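Local coordinates for protein MATE family efflux transporter (Vibrio cholerae, PDB 6IDP) that probably exports drugs and other toxic compounds across the bacterial inner membrane as a proton-dependent MATE multidrug transporter, at residues Ala70-Gly82 with Leu290-Glu302. Residues are numbered along the deposited sequence; the frame is centred on the assembly and turned at random.
Sequences ATTAVISRAIGAG and LPPMIGRMLGAKE
Gly-80 and Gly-299 bring two helix ends together backbone to backbone, their CA atoms 4.0 Å apart; one turn before Gly-299, Gly-295 lets Ser-76 come close, its CA 3.3 Å from Ser-76 OG. The helix axes come within 6.3 Å at a crossing angle of -40°, close enough for CA-H...O contacts in both directions: Arg-296 CA reaches Ser-76 O at 3.2 Å, and Arg-77 CA reaches Gly-295 O at the same distance.

Arg-77 can be followed outward from this seam. Its CB rests on Gly-295 O, and CG lies 4.0 Å from both Gly-295 O and Gly-299 CA, which are on the same side of it. With CG anti to the backbone N (chi1 -176°) and the chain extended to NE, CD, NE and CZ run obliquely over Leu-298, whose CD2 lies over one guanidinium face, 3.4 Å from NH1. NH2 ends at a water through a weak bond; that water donates to Leu-298 O and accepts from Lys-301 NZ, joining two cationic side chains.

Deeper in, Ser-76 OG donates a hydrogen bond to Thr-72 O (2.6 Å), an oxygen that also takes the backbone bond from Ser-76 N, and Thr-72 CG2 packs on the Pro-292 ring, 3.6 Å from CG. Both helices finish in Schellman motifs, at Gly-82 and Lys-301. This is glycine-mediated close packing of membrane helices, joining helices 54-80 and 281-299, which fall in the two separate MatE family regions of the chain.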
# COMPACT_ATOMS: atom_id res chain seq x y z
N ALA A 70 -6.07 -4.66 -9.83
CA ALA A 70 -6.84 -5.14 -10.98
C ALA A 70 -6.23 -6.41 -11.57
O ALA A 70 -6.95 -7.35 -11.93
CB ALA A 70 -6.92 -4.06 -12.05
N THR A 71 -4.91 -6.42 -11.67
CA THR A 71 -4.17 -7.57 -12.18
C THR A 71 -4.44 -8.83 -11.37
O THR A 71 -4.72 -9.89 -11.93
CB THR A 71 -2.66 -7.29 -12.18
OG1 THR A 71 -2.39 -6.12 -12.97
CG2 THR A 71 -1.89 -8.47 -12.74
N THR A 72 -4.37 -8.71 -10.05
CA THR A 72 -4.54 -9.85 -9.17
C THR A 72 -5.96 -10.40 -9.24
O THR A 72 -6.16 -11.61 -9.34
CB THR A 72 -4.20 -9.49 -7.71
OG1 THR A 72 -2.78 -9.36 -7.58
CG2 THR A 72 -4.68 -10.56 -6.76
N ALA A 73 -6.95 -9.51 -9.21
CA ALA A 73 -8.35 -9.92 -9.21
C ALA A 73 -8.77 -10.60 -10.52
O ALA A 73 -9.44 -11.63 -10.51
CB ALA A 73 -9.24 -8.72 -8.94
N VAL A 74 -8.38 -10.02 -11.65
CA VAL A 74 -8.85 -10.53 -12.94
C VAL A 74 -8.10 -11.79 -13.35
O VAL A 74 -8.71 -12.75 -13.83
CB VAL A 74 -8.71 -9.46 -14.04
CG1 VAL A 74 -9.15 -10.02 -15.39
CG2 VAL A 74 -9.55 -8.24 -13.69
N ILE A 75 -6.78 -11.81 -13.16
CA ILE A 75 -5.98 -12.95 -13.57
C ILE A 75 -6.22 -14.18 -12.69
O ILE A 75 -6.34 -15.29 -13.21
CB ILE A 75 -4.48 -12.61 -13.57
CG1 ILE A 75 -4.19 -11.58 -14.67
CG2 ILE A 75 -3.63 -13.86 -13.80
CD1 ILE A 75 -2.72 -11.34 -14.92
N SER A 76 -6.31 -14.00 -11.37
CA SER A 76 -6.52 -15.14 -10.48
C SER A 76 -7.88 -15.78 -10.72
O SER A 76 -8.01 -17.00 -10.68
CB SER A 76 -6.37 -14.73 -9.01
OG SER A 76 -7.37 -13.82 -8.60
N ARG A 77 -8.89 -14.96 -10.98
CA ARG A 77 -10.22 -15.47 -11.29
C ARG A 77 -10.21 -16.27 -12.59
O ARG A 77 -10.82 -17.33 -12.68
CB ARG A 77 -11.24 -14.34 -11.37
CG ARG A 77 -12.66 -14.81 -11.60
CD ARG A 77 -13.65 -13.68 -11.45
NE ARG A 77 -15.02 -14.14 -11.64
CZ ARG A 77 -16.10 -13.42 -11.35
NH1 ARG A 77 -15.97 -12.20 -10.85
NH2 ARG A 77 -17.31 -13.91 -11.55
N ALA A 78 -9.50 -15.76 -13.59
CA ALA A 78 -9.36 -16.45 -14.86
C ALA A 78 -8.71 -17.82 -14.67
O ALA A 78 -9.11 -18.80 -15.29
CB ALA A 78 -8.57 -15.62 -15.85
N ILE A 79 -7.71 -17.87 -13.80
CA ILE A 79 -7.04 -19.14 -13.49
C ILE A 79 -8.01 -20.11 -12.82
O ILE A 79 -8.07 -21.28 -13.19
CB ILE A 79 -5.81 -18.93 -12.59
CG1 ILE A 79 -4.78 -18.04 -13.28
CG2 ILE A 79 -5.19 -20.27 -12.22
CD1 ILE A 79 -3.59 -17.70 -12.42
N GLY A 80 -8.77 -19.61 -11.85
CA GLY A 80 -9.74 -20.42 -11.15
C GLY A 80 -10.77 -21.04 -12.09
O GLY A 80 -11.23 -22.16 -11.87
N ALA A 81 -11.11 -20.31 -13.14
CA ALA A 81 -12.10 -20.77 -14.11
C ALA A 81 -11.48 -21.68 -15.17
O ALA A 81 -12.16 -22.12 -16.10
CB ALA A 81 -12.79 -19.59 -14.77
N GLY A 82 -10.18 -21.94 -15.04
CA GLY A 82 -9.49 -22.82 -15.97
C GLY A 82 -9.14 -22.18 -17.30
O GLY A 82 -8.93 -22.88 -18.29
N LEU A 290 -4.12 -12.35 0.45
CA LEU A 290 -5.50 -12.84 0.45
C LEU A 290 -6.25 -12.66 -0.89
O LEU A 290 -6.95 -13.58 -1.31
CB LEU A 290 -6.28 -12.16 1.58
CG LEU A 290 -7.72 -12.60 1.82
CD1 LEU A 290 -7.78 -14.10 2.07
CD2 LEU A 290 -8.31 -11.83 3.00
N PRO A 291 -6.14 -11.49 -1.55
CA PRO A 291 -6.89 -11.35 -2.80
C PRO A 291 -6.63 -12.40 -3.90
O PRO A 291 -7.60 -12.77 -4.56
CB PRO A 291 -6.48 -9.96 -3.30
CG PRO A 291 -6.18 -9.20 -2.06
CD PRO A 291 -5.51 -10.20 -1.15
N PRO A 292 -5.38 -12.86 -4.11
CA PRO A 292 -5.23 -13.91 -5.13
C PRO A 292 -5.95 -15.20 -4.75
O PRO A 292 -6.51 -15.86 -5.62
CB PRO A 292 -3.72 -14.15 -5.18
CG PRO A 292 -3.11 -12.95 -4.57
CD PRO A 292 -4.08 -12.44 -3.56
N MET A 293 -5.92 -15.55 -3.47
CA MET A 293 -6.61 -16.74 -2.98
C MET A 293 -8.11 -16.61 -3.23
O MET A 293 -8.75 -17.54 -3.72
CB MET A 293 -6.33 -16.96 -1.49
CG MET A 293 -4.85 -17.06 -1.15
SD MET A 293 -4.55 -17.23 0.63
CE MET A 293 -5.07 -18.92 0.92
N ILE A 294 -8.67 -15.46 -2.88
CA ILE A 294 -10.10 -15.20 -3.05
C ILE A 294 -10.49 -15.23 -4.53
O ILE A 294 -11.49 -15.85 -4.90
CB ILE A 294 -10.51 -13.84 -2.44
CG1 ILE A 294 -10.24 -13.82 -0.94
CG2 ILE A 294 -11.98 -13.56 -2.71
CD1 ILE A 294 -11.05 -14.83 -0.16
N GLY A 295 -9.71 -14.55 -5.36
CA GLY A 295 -9.99 -14.46 -6.78
C GLY A 295 -9.99 -15.81 -7.47
O GLY A 295 -10.88 -16.12 -8.26
N ARG A 296 -8.99 -16.64 -7.15
CA ARG A 296 -8.90 -17.97 -7.72
C ARG A 296 -10.08 -18.83 -7.27
O ARG A 296 -10.65 -19.58 -8.07
CB ARG A 296 -7.58 -18.65 -7.34
CG ARG A 296 -7.28 -19.91 -8.15
CD ARG A 296 -6.29 -20.82 -7.44
NE ARG A 296 -6.78 -21.22 -6.13
CZ ARG A 296 -7.68 -22.17 -5.91
NH1 ARG A 296 -8.22 -22.83 -6.94
NH2 ARG A 296 -8.06 -22.46 -4.68
N MET A 297 -10.44 -18.72 -6.00
CA MET A 297 -11.54 -19.51 -5.45
C MET A 297 -12.87 -19.12 -6.08
O MET A 297 -13.72 -19.97 -6.33
CB MET A 297 -11.60 -19.37 -3.92
CG MET A 297 -10.55 -20.19 -3.18
SD MET A 297 -10.61 -20.00 -1.38
CE MET A 297 -10.76 -18.24 -1.23
N LEU A 298 -13.05 -17.82 -6.34
CA LEU A 298 -14.26 -17.34 -7.01
C LEU A 298 -14.38 -17.94 -8.41
O LEU A 298 -15.47 -18.33 -8.84
CB LEU A 298 -14.27 -15.81 -7.09
CG LEU A 298 -15.47 -15.19 -7.82
CD1 LEU A 298 -16.78 -15.68 -7.22
CD2 LEU A 298 -15.41 -13.67 -7.80
N GLY A 299 -13.27 -18.01 -9.13
CA GLY A 299 -13.26 -18.56 -10.47
C GLY A 299 -13.60 -20.04 -10.48
O GLY A 299 -14.26 -20.53 -11.40
N ALA A 300 -13.15 -20.75 -9.45
CA ALA A 300 -13.36 -22.19 -9.35
C ALA A 300 -14.64 -22.53 -8.61
O ALA A 300 -14.91 -23.70 -8.34
CB ALA A 300 -12.17 -22.84 -8.66
N LYS A 301 -15.42 -21.50 -8.27
CA LYS A 301 -16.68 -21.66 -7.55
C LYS A 301 -16.53 -22.30 -6.17
O LYS A 301 -17.46 -22.94 -5.68
CB LYS A 301 -17.68 -22.48 -8.39
CG LYS A 301 -18.18 -21.75 -9.61
CD LYS A 301 -18.78 -20.42 -9.20
CE LYS A 301 -19.15 -19.57 -10.40
NZ LYS A 301 -19.60 -18.23 -9.94
N GLU A 302 -15.37 -22.12 -5.55
CA GLU A 302 -15.16 -22.56 -4.18
C GLU A 302 -15.72 -21.51 -3.21
O GLU A 302 -14.96 -20.89 -2.46
CB GLU A 302 -13.68 -22.81 -3.90
CG GLU A 302 -13.05 -23.86 -4.82
CD GLU A 302 -11.57 -24.06 -4.55
OE1 GLU A 302 -11.08 -23.60 -3.49
OE2 GLU A 302 -10.88 -24.67 -5.39
O HOH W 1 -17.12 -16.93 -10.74